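Local coordinates for aeromonas extracellular serine protease (Aeromonas sobria, PDB 3WQB), which cleaves peptide bonds after paired basic residues, one of them lysine, as a calcium-binding secreted serine protease of the furin subfamily, at residues 163-166 and 167-170; 192-195 and 196-200; 355-358 and 359-362; 361-364 and 365-369. The protein carries 1 engineered substitution. All coordinates share one frame; numbering follows the deposited sequence.

All four contacts are local ones inside the subtilisin part of the chain. Contact 2 is a surface stretch of helix 191-205, partly covered by the chain of another protein, and contact 1, a turn after helix 155-164, is partly buried; the two touch where Leu199 CD1 packs on Gly163 and Asp164. Contacts 3 and 4 are buried and share Leu361 and Arg362 on helix 358-368, with Leu356 CD1 lying 3.6 Å from Leu364 CD1. Their chemistry follows their place: serine-rich turn bonding in contact 1, backbone helix bonds in contact 2, a capping box in contact 3, and a salt bridge with a serine-bound carbonyl in contact 4.

Contact 1 of 4, residues 163-166 and 167-170; sequences GDSN and ASRD
Ser165 and Ser168 meet at the tight inner side of this turn, where the chain leaves helix 155-164 on its way to strand 173-179. The N-H of Ser168 points at Ser165 OG over 3.1 Å with an angle of 149° at the hydrogen, and Ser168 OG in turn takes a weak bond from Gly163 N at 2.9 Å. Both serines hold OG between the backbone N and the carbonyl carbon, which turns the hydroxyls inward to within 3.3 Å of each other, Ser165 OG to Ser168 OG; each is also bonded to the carbonyl oxygen of Tyr160. Gly163, with a positive phi, has a backbone shape in which a CB would jam against the preceding carbonyl. Ser165 O closes the turn by accepting from Arg169 N at 3.0 Å.

The outer side is looser. Arg169 bends at chi3 and folds back beside Asn166, so that NE and NH2 both reach Asn166 OD1 at 3.1 Å, each through a weak bond; the amide and guanidinium planes stand 59° apart. Ser165 O lies over one face of that guanidinium. Further along, a water lies between Asn166 O and Asp170 OD1, within bonding distance of both, while the Asp170 carboxylate has its salt bridge with Arg93. The chemistry thus implies a turn fixed from within, where Ser168 is buried and both hydroxyls are gripped by Tyr160 O as well as by backbone amides of the turn, with the arginine on its exposed flank held to Asn166 by two weak bonds.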
loop_
_atom_site.group_PDB
_atom_site.type_symbol
_atom_site.label_atom_id
_atom_site.label_comp_id
_atom_site.label_asym_id
_atom_site.label_seq_id
_atom_site.Cartn_x
_atom_site.Cartn_y
_atom_site.Cartn_z
ATOM N N GLY A 163 -13.955 6.795 -5.774
ATOM C CA GLY A 163 -14.877 7.681 -5.073
ATOM C C GLY A 163 -15.355 8.899 -5.817
ATOM O O GLY A 163 -16.163 9.643 -5.281
ATOM N N ASP A 164 -14.878 9.112 -7.039
ATOM C CA ASP A 164 -15.246 10.310 -7.801
ATOM C C ASP A 164 -16.582 10.162 -8.530
ATOM O O ASP A 164 -17.238 11.165 -8.819
ATOM C CB ASP A 164 -14.142 10.680 -8.793
ATOM C CG ASP A 164 -14.443 11.953 -9.554
ATOM O OD1 ASP A 164 -14.436 13.027 -8.928
ATOM O OD2 ASP A 164 -14.647 11.867 -10.785
ATOM N N SER A 165 -17.000 8.931 -8.810
ATOM C CA SER A 165 -18.230 8.694 -9.574
ATOM C C SER A 165 -19.444 8.540 -8.672
ATOM O O SER A 165 -19.320 8.266 -7.477
ATOM C CB SER A 165 -18.071 7.441 -10.434
ATOM O OG SER A 165 -18.047 6.271 -9.641
ATOM N N ASN A 166 -20.628 8.693 -9.257
ATOM C CA ASN A 166 -21.851 8.431 -8.517
ATOM C C ASN A 166 -21.875 7.005 -7.998
ATOM O O ASN A 166 -22.361 6.741 -6.906
ATOM C CB ASN A 166 -23.076 8.704 -9.384
ATOM C CG ASN A 166 -23.241 10.167 -9.697
ATOM O OD1 ASN A 166 -22.583 11.020 -9.102
ATOM N ND2 ASN A 166 -24.119 10.471 -10.640
ATOM N N ALA A 167 -21.309 6.090 -8.780
ATOM C CA ALA A 167 -21.314 4.686 -8.415
ATOM C C ALA A 167 -20.478 4.416 -7.160
ATOM O O ALA A 167 -20.904 3.656 -6.278
ATOM C CB ALA A 167 -20.821 3.839 -9.587
ATOM N N SER A 168 -19.297 5.027 -7.080
ATOM C CA SER A 168 -18.356 4.661 -6.009
ATOM C C SER A 168 -18.271 5.634 -4.838
ATOM O O SER A 168 -17.643 5.305 -3.823
ATOM C CB SER A 168 -16.957 4.373 -6.565
ATOM O OG SER A 168 -16.302 5.573 -6.953
ATOM N N ARG A 169 -18.935 6.792 -4.945
ATOM C CA ARG A 169 -18.788 7.848 -3.940
ATOM C C ARG A 169 -19.268 7.421 -2.555
ATOM O O ARG A 169 -18.723 7.867 -1.553
ATOM C CB ARG A 169 -19.460 9.162 -4.382
ATOM C CG ARG A 169 -20.968 9.104 -4.557
ATOM C CD ARG A 169 -21.546 10.449 -5.014
ATOM N NE ARG A 169 -21.121 10.798 -6.371
ATOM C CZ ARG A 169 -20.194 11.704 -6.675
ATOM N NH1 ARG A 169 -19.589 12.404 -5.718
ATOM N NH2 ARG A 169 -19.882 11.923 -7.942
ATOM N N ASP A 170 -20.269 6.542 -2.507
ATOM C CA ASP A 170 -20.893 6.159 -1.243
ATOM C C ASP A 170 -20.352 4.877 -0.635
ATOM O O ASP A 170 -20.998 4.254 0.199
ATOM C CB ASP A 170 -22.415 6.084 -1.388
ATOM C CG ASP A 170 -22.859 5.038 -2.394
ATOM O OD1 ASP A 170 -22.040 4.616 -3.252
ATOM O OD2 ASP A 170 -24.051 4.653 -2.328
HETATM O O HOH W 1 -23.779 4.496 -5.562
#

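Contact 2 of 4, residues 192-195 and 196-200; sequences DQSQ and LDRLF
Gln193 O receives the N-H of Asp197 at 2.8 Å, the shortest of the four backbone bonds across this stretch, with 163° at the hydrogen. The same carbonyl has the Asp197 side chain beside it, CG 3.3 Å from Gln193 O. Asp197 CG stands anti to its own carbonyl carbon, next to the backbone N (chi1 -77°), which lays the carboxylate back along the preceding turn; its oxygens are taken by Asn252 and, in a salt bridge, by Arg532.

Repeated i to i+4 bonding identifies a regular alpha-helix: Arg198 N reaches Ser194 O at 2.9 Å, and Leu196 N and Leu199 N do likewise with Asp192 O and Gln195 O. This is helix 191-205, the crossover of the beta-alpha-beta unit between parallel strands 173-179 and 211-215. Leu196 lies against Gln155 and Leu159 of helix 155-164, and its CG comes within 3.6 Å of Asp192 O.

On another flank, Arg198 runs extended from CG to NE and passes its guanidinium across Ser194, whose OG sits over one face, 3.1 Å from Arg198 NE. The angle there is too poor for a hydrogen bond. The guanidinium is bonded instead to the chain of another protein: NH2 pairs with an acidic side chain of that chain in a salt bridge, and NH1 bonds to its backbone.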
loop_
_atom_site.group_PDB
_atom_site.type_symbol
_atom_site.label_atom_id
_atom_site.label_comp_id
_atom_site.label_asym_id
_atom_site.label_seq_id
_atom_site.Cartn_x
_atom_site.Cartn_y
_atom_site.Cartn_z
ATOM N N ASP A 192 -1.505 13.601 -11.629
ATOM C CA ASP A 192 -2.321 12.403 -11.453
ATOM C C ASP A 192 -2.408 12.036 -9.973
ATOM O O ASP A 192 -3.473 11.666 -9.487
ATOM C CB ASP A 192 -1.817 11.221 -12.312
ATOM C CG ASP A 192 -0.536 10.608 -11.788
ATOM O OD1 ASP A 192 0.510 11.281 -11.839
ATOM O OD2 ASP A 192 -0.584 9.450 -11.315
ATOM N N GLN A 193 -1.283 12.138 -9.269
ATOM C CA GLN A 193 -1.230 11.802 -7.847
ATOM C C GLN A 193 -1.909 12.857 -6.986
ATOM O O GLN A 193 -2.606 12.518 -6.034
ATOM C CB GLN A 193 0.211 11.602 -7.392
ATOM C CG GLN A 193 0.923 10.481 -8.120
ATOM C CD GLN A 193 2.335 10.301 -7.637
ATOM O OE1 GLN A 193 2.562 9.675 -6.609
ATOM N NE2 GLN A 193 3.296 10.859 -8.366
ATOM N N SER A 194 -1.697 14.126 -7.322
ATOM C CA SER A 194 -2.361 15.220 -6.617
ATOM C C SER A 194 -3.880 15.091 -6.718
ATOM O O SER A 194 -4.589 15.249 -5.726
ATOM C CB SER A 194 -1.900 16.576 -7.163
ATOM O OG SER A 194 -2.567 17.647 -6.521
ATOM N N GLN A 195 -4.370 14.759 -7.908
ATOM C CA GLN A 195 -5.803 14.623 -8.131
ATOM C C GLN A 195 -6.385 13.505 -7.270
ATOM O O GLN A 195 -7.447 13.671 -6.660
ATOM C CB GLN A 195 -6.102 14.383 -9.607
ATOM C CG GLN A 195 -7.586 14.326 -9.933
ATOM C CD GLN A 195 -7.849 14.207 -11.412
ATOM O OE1 GLN A 195 -7.371 13.281 -12.058
ATOM N NE2 GLN A 195 -8.632 15.136 -11.960
ATOM N N LEU A 196 -5.699 12.366 -7.210
ATOM C CA LEU A 196 -6.190 11.267 -6.381
ATOM C C LEU A 196 -6.059 11.580 -4.884
ATOM O O LEU A 196 -6.959 11.271 -4.105
ATOM C CB LEU A 196 -5.520 9.941 -6.758
ATOM C CG LEU A 196 -5.968 9.408 -8.121
ATOM C CD1 LEU A 196 -5.078 8.267 -8.581
ATOM C CD2 LEU A 196 -7.429 8.964 -8.103
ATOM N N ASP A 197 -4.962 12.223 -4.483
ATOM C CA ASP A 197 -4.819 12.616 -3.081
ATOM C C ASP A 197 -5.944 13.550 -2.650
ATOM O O ASP A 197 -6.483 13.397 -1.555
ATOM C CB ASP A 197 -3.468 13.277 -2.819
ATOM C CG ASP A 197 -2.320 12.278 -2.739
ATOM O OD1 ASP A 197 -2.539 11.051 -2.889
ATOM O OD2 ASP A 197 -1.179 12.734 -2.515
ATOM N N ARG A 198 -6.317 14.486 -3.522
ATOM C CA ARG A 198 -7.394 15.424 -3.202
ATOM C C ARG A 198 -8.724 14.690 -3.080
ATOM O O ARG A 198 -9.533 14.991 -2.190
ATOM C CB ARG A 198 -7.462 16.537 -4.248
ATOM C CG ARG A 198 -6.297 17.510 -4.159
ATOM C CD ARG A 198 -6.219 18.406 -5.373
ATOM N NE ARG A 198 -5.003 19.212 -5.364
ATOM C CZ ARG A 198 -4.712 20.132 -6.278
ATOM N NH1 ARG A 198 -5.548 20.370 -7.280
ATOM N NH2 ARG A 198 -3.578 20.812 -6.189
ATOM N N LEU A 199 -8.952 13.726 -3.970
ATOM C CA LEU A 199 -10.158 12.912 -3.892
ATOM C C LEU A 199 -10.196 12.122 -2.581
ATOM O O LEU A 199 -11.228 12.063 -1.904
ATOM C CB LEU A 199 -10.236 11.953 -5.081
ATOM C CG LEU A 199 -11.380 10.940 -5.071
ATOM C CD1 LEU A 199 -12.737 11.638 -5.122
ATOM C CD2 LEU A 199 -11.220 9.939 -6.209
ATOM N N PHE A 200 -9.075 11.490 -2.241
ATOM C CA PHE A 200 -9.023 10.666 -1.038
ATOM C C PHE A 200 -9.263 11.536 0.196
ATOM O O PHE A 200 -9.908 11.094 1.147
ATOM C CB PHE A 200 -7.672 9.955 -0.892
ATOM C CG PHE A 200 -7.436 8.766 -1.817
ATOM C CD1 PHE A 200 -7.990 8.666 -3.100
ATOM C CD2 PHE A 200 -6.567 7.766 -1.397
ATOM C CE1 PHE A 200 -7.691 7.557 -3.908
ATOM C CE2 PHE A 200 -6.261 6.678 -2.201
ATOM C CZ PHE A 200 -6.804 6.575 -3.464
#

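Contact 3 of 4, residues 355-358 and 359-362; sequences DLSV and RDLR
From Val358 onward the backbone takes up helical angles, and Leu361 N to Ser357 O and Arg362 N to Val358 O, both 2.9 Å, are i to i+4 bonds, the second with 167° at the hydrogen. Ser357, its backbone still extended, is the N-cap of helix 358-368.

Its side chain and that of Asp360 make a capping box. Asp360 N gives its hydrogen to Ser357 OG at 3.0 Å, and in return Ser357 N donates to Asp360 OD2 at 3.2 Å, using the anti lone pair of that oxygen. The serine hydroxyl adds a weak bond to the same carboxylate oxygen, Ser357 OG to Asp360 OD2 at 2.9 Å. With OG between the backbone N and the carbonyl carbon (chi1 74°), the hydroxyl is placed where the amide of Asp360 reaches it. Asp360 OD1 accepts from Leu432 N and His429 NE2, tying the helix start to the segment after helix 419-426.

Just ahead of the cap, Leu356 adds an apolar contact: its CB lies 4.0 Å from Leu361 CD2, while its side chain crosses that of Asp360 at about a right angle. Leu361 continues onto Met346, Leu349 and Met350 of helix 335-352.

Two bonds on Asp360 OD2 and two on OD1 hold the carboxylate from both ends. A buried negative group beside the amino end of a helix would be expected to gain from the helix dipole, which probably favours its ionised form.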
loop_
_atom_site.group_PDB
_atom_site.type_symbol
_atom_site.label_atom_id
_atom_site.label_comp_id
_atom_site.label_asym_id
_atom_site.label_seq_id
_atom_site.Cartn_x
_atom_site.Cartn_y
_atom_site.Cartn_z
ATOM N N ASP A 355 -21.187 6.164 13.580
ATOM C CA ASP A 355 -20.959 7.608 13.675
ATOM C C ASP A 355 -19.490 7.992 13.743
ATOM O O ASP A 355 -19.146 9.170 13.605
ATOM C CB ASP A 355 -21.698 8.206 14.881
ATOM C CG ASP A 355 -23.207 8.134 14.738
ATOM O OD1 ASP A 355 -23.694 7.871 13.619
ATOM O OD2 ASP A 355 -23.903 8.351 15.754
ATOM N N LEU A 356 -18.622 7.007 13.958
ATOM C CA LEU A 356 -17.190 7.269 14.098
ATOM C C LEU A 356 -16.515 7.616 12.782
ATOM O O LEU A 356 -16.792 7.012 11.746
ATOM C CB LEU A 356 -16.498 6.085 14.766
ATOM C CG LEU A 356 -16.910 5.909 16.232
ATOM C CD1 LEU A 356 -16.107 4.797 16.856
ATOM C CD2 LEU A 356 -16.736 7.202 17.033
ATOM N N SER A 357 -15.641 8.614 12.837
ATOM C CA SER A 357 -14.861 9.043 11.685
ATOM C C SER A 357 -13.748 8.036 11.400
ATOM O O SER A 357 -13.404 7.196 12.248
ATOM C CB SER A 357 -14.244 10.411 11.964
ATOM O OG SER A 357 -13.166 10.276 12.875
ATOM N N VAL A 358 -13.172 8.146 10.209
ATOM C CA VAL A 358 -12.035 7.313 9.842
ATOM C C VAL A 358 -10.880 7.506 10.821
ATOM O O VAL A 358 -10.246 6.536 11.237
ATOM C CB VAL A 358 -11.599 7.592 8.392
ATOM C CG1 VAL A 358 -10.311 6.844 8.071
ATOM C CG2 VAL A 358 -12.707 7.178 7.434
ATOM N N ARG A 359 -10.612 8.750 11.208
ATOM C CA ARG A 359 -9.556 9.002 12.177
ATOM C C ARG A 359 -9.859 8.391 13.544
ATOM O O ARG A 359 -8.955 7.901 14.213
ATOM C CB ARG A 359 -9.242 10.487 12.291
ATOM C CG ARG A 359 -8.472 11.009 11.089
ATOM C CD ARG A 359 -8.497 12.528 11.003
ATOM N NE ARG A 359 -7.938 13.153 12.196
ATOM C CZ ARG A 359 -8.624 13.862 13.090
ATOM N NH1 ARG A 359 -9.938 14.058 12.963
ATOM N NH2 ARG A 359 -7.980 14.369 14.132
ATOM N N ASP A 360 -11.130 8.394 13.950
ATOM C CA ASP A 360 -11.526 7.716 15.183
ATOM C C ASP A 360 -11.263 6.219 15.093
ATOM O O ASP A 360 -10.754 5.621 16.041
ATOM C CB ASP A 360 -13.011 7.945 15.492
ATOM C CG ASP A 360 -13.305 9.347 15.945
ATOM O OD1 ASP A 360 -12.539 9.879 16.766
ATOM O OD2 ASP A 360 -14.333 9.888 15.488
ATOM N N LEU A 361 -11.628 5.620 13.960
ATOM C CA LEU A 361 -11.432 4.187 13.775
ATOM C C LEU A 361 -9.951 3.812 13.744
ATOM O O LEU A 361 -9.548 2.803 14.327
ATOM C CB LEU A 361 -12.163 3.714 12.520
ATOM C CG LEU A 361 -13.673 3.956 12.569
ATOM C CD1 LEU A 361 -14.247 3.912 11.168
ATOM C CD2 LEU A 361 -14.371 2.980 13.482
ATOM N N ARG A 362 -9.144 4.642 13.083
ATOM C CA ARG A 362 -7.690 4.472 13.124
ATOM C C ARG A 362 -7.150 4.514 14.552
ATOM O O ARG A 362 -6.292 3.701 14.916
ATOM C CB ARG A 362 -6.982 5.540 12.301
ATOM C CG ARG A 362 -7.073 5.366 10.806
ATOM C CD ARG A 362 -6.037 6.258 10.157
ATOM N NE ARG A 362 -6.100 6.151 8.708
ATOM C CZ ARG A 362 -5.339 6.834 7.859
ATOM N NH1 ARG A 362 -4.423 7.695 8.301
ATOM N NH2 ARG A 362 -5.514 6.662 6.555
#

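Contact 4 of 4, residues 361-364 and 365-369; sequences LRDL and LARSA
Arg367 packs back along its own helix onto Asp363, one turn earlier. Its CB and CG lie over the carbonyl, CG 3.3 Å from Asp363 O, the oxygen that also accepts from Arg367 N. CD comes next, 3.7 Å from Asp363 OD2. At NE the charged contact begins: its hydrogen points at Asp363 OD2 over 3.0 Å, nearly straight at 165°, with that oxygen in the guanidinium plane and NE on the syn side of the carboxylate but lifted out of the carboxylate plane. NE also makes a weak, more bent bond to Asp363 OD1 at 2.8 Å. CZ follows, 3.1 Å from Asp363 OD1, and NH2 ends the chain with another weak bond to OD1 at 2.9 Å. The two flat groups are turned 71° apart, so the salt bridge is not a coplanar pairing. Asp363 CG stands anti to the backbone N (chi1 -172°), bringing the carboxylate round to the arginine; OD1 has a further partner in Tyr539 OH.

These residues lie on helix 358-368 of the subtilisin domain, packed between helix 335-352, strand 277-282 and helix 419-426. Leu361 and Leu365 both rest on Met346, Ala366 meets Phe278, and Leu364 turns to Leu425 and Ala426.

Near the end of the helix, Ser368 folds its hydroxyl back to its own preceding turn. Ser368 OG donates to Leu364 O at 2.7 Å, while Ser368 N gives the same carbonyl a weak bond.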
loop_
_atom_site.group_PDB
_atom_site.type_symbol
_atom_site.label_atom_id
_atom_site.label_comp_id
_atom_site.label_asym_id
_atom_site.label_seq_id
_atom_site.Cartn_x
_atom_site.Cartn_y
_atom_site.Cartn_z
ATOM N N LEU A 361 -11.628 5.620 13.960
ATOM C CA LEU A 361 -11.432 4.187 13.775
ATOM C C LEU A 361 -9.951 3.812 13.744
ATOM O O LEU A 361 -9.548 2.803 14.327
ATOM C CB LEU A 361 -12.163 3.714 12.520
ATOM C CG LEU A 361 -13.673 3.956 12.569
ATOM C CD1 LEU A 361 -14.247 3.912 11.168
ATOM C CD2 LEU A 361 -14.371 2.980 13.482
ATOM N N ARG A 362 -9.144 4.642 13.083
ATOM C CA ARG A 362 -7.690 4.472 13.124
ATOM C C ARG A 362 -7.150 4.514 14.552
ATOM O O ARG A 362 -6.292 3.701 14.916
ATOM C CB ARG A 362 -6.982 5.540 12.301
ATOM C CG ARG A 362 -7.073 5.366 10.806
ATOM C CD ARG A 362 -6.037 6.258 10.157
ATOM N NE ARG A 362 -6.100 6.151 8.708
ATOM C CZ ARG A 362 -5.339 6.834 7.859
ATOM N NH1 ARG A 362 -4.423 7.695 8.301
ATOM N NH2 ARG A 362 -5.514 6.662 6.555
ATOM N N ASP A 363 -7.646 5.464 15.347
ATOM C CA ASP A 363 -7.212 5.612 16.731
ATOM C C ASP A 363 -7.526 4.348 17.527
ATOM O O ASP A 363 -6.691 3.844 18.285
ATOM C CB ASP A 363 -7.900 6.824 17.367
ATOM C CG ASP A 363 -7.350 7.156 18.739
ATOM O OD1 ASP A 363 -6.160 7.537 18.833
ATOM O OD2 ASP A 363 -8.117 7.051 19.720
ATOM N N LEU A 364 -8.732 3.824 17.330
ATOM C CA LEU A 364 -9.163 2.627 18.039
ATOM C C LEU A 364 -8.370 1.394 17.615
ATOM O O LEU A 364 -7.968 0.615 18.464
ATOM C CB LEU A 364 -10.664 2.405 17.839
ATOM C CG LEU A 364 -11.500 3.467 18.552
ATOM C CD1 LEU A 364 -12.886 3.545 17.957
ATOM C CD2 LEU A 364 -11.561 3.190 20.041
ATOM N N LEU A 365 -8.157 1.222 16.311
ATOM C CA LEU A 365 -7.341 0.122 15.810
ATOM C C LEU A 365 -5.908 0.193 16.320
ATOM O O LEU A 365 -5.330 -0.822 16.719
ATOM C CB LEU A 365 -7.377 0.100 14.281
ATOM C CG LEU A 365 -8.682 -0.419 13.670
ATOM C CD1 LEU A 365 -8.816 -0.008 12.215
ATOM C CD2 LEU A 365 -8.793 -1.930 13.823
ATOM N N ALA A 366 -5.324 1.391 16.293
ATOM C CA ALA A 366 -3.948 1.565 16.773
ATOM C C ALA A 366 -3.814 1.244 18.259
ATOM O O ALA A 366 -2.900 0.527 18.651
ATOM C CB ALA A 366 -3.432 2.953 16.475
ATOM N N ARG A 367 -4.744 1.745 19.070
ATOM C CA ARG A 367 -4.611 1.617 20.521
ATOM C C ARG A 367 -4.987 0.232 21.024
ATOM O O ARG A 367 -4.679 -0.119 22.158
ATOM C CB ARG A 367 -5.427 2.684 21.245
ATOM C CG ARG A 367 -4.878 4.083 21.029
ATOM C CD ARG A 367 -5.716 5.086 21.801
ATOM N NE ARG A 367 -5.608 6.459 21.307
ATOM C CZ ARG A 367 -4.581 7.278 21.529
ATOM N NH1 ARG A 367 -3.522 6.872 22.223
ATOM N NH2 ARG A 367 -4.612 8.513 21.038
ATOM N N SER A 368 -5.657 -0.551 20.180
ATOM C CA SER A 368 -6.060 -1.905 20.559
ATOM C C SER A 368 -5.205 -3.009 19.924
ATOM O O SER A 368 -5.393 -4.184 20.225
ATOM C CB SER A 368 -7.531 -2.131 20.216
ATOM O OG SER A 368 -7.752 -2.058 18.816
ATOM N N ALA A 369 -4.298 -2.638 19.025
ATOM C CA ALA A 369 -3.507 -3.628 18.285
ATOM C C ALA A 369 -2.561 -4.426 19.186
ATOM O O ALA A 369 -2.095 -3.936 20.221
ATOM C CB ALA A 369 -2.754 -2.948 17.147
#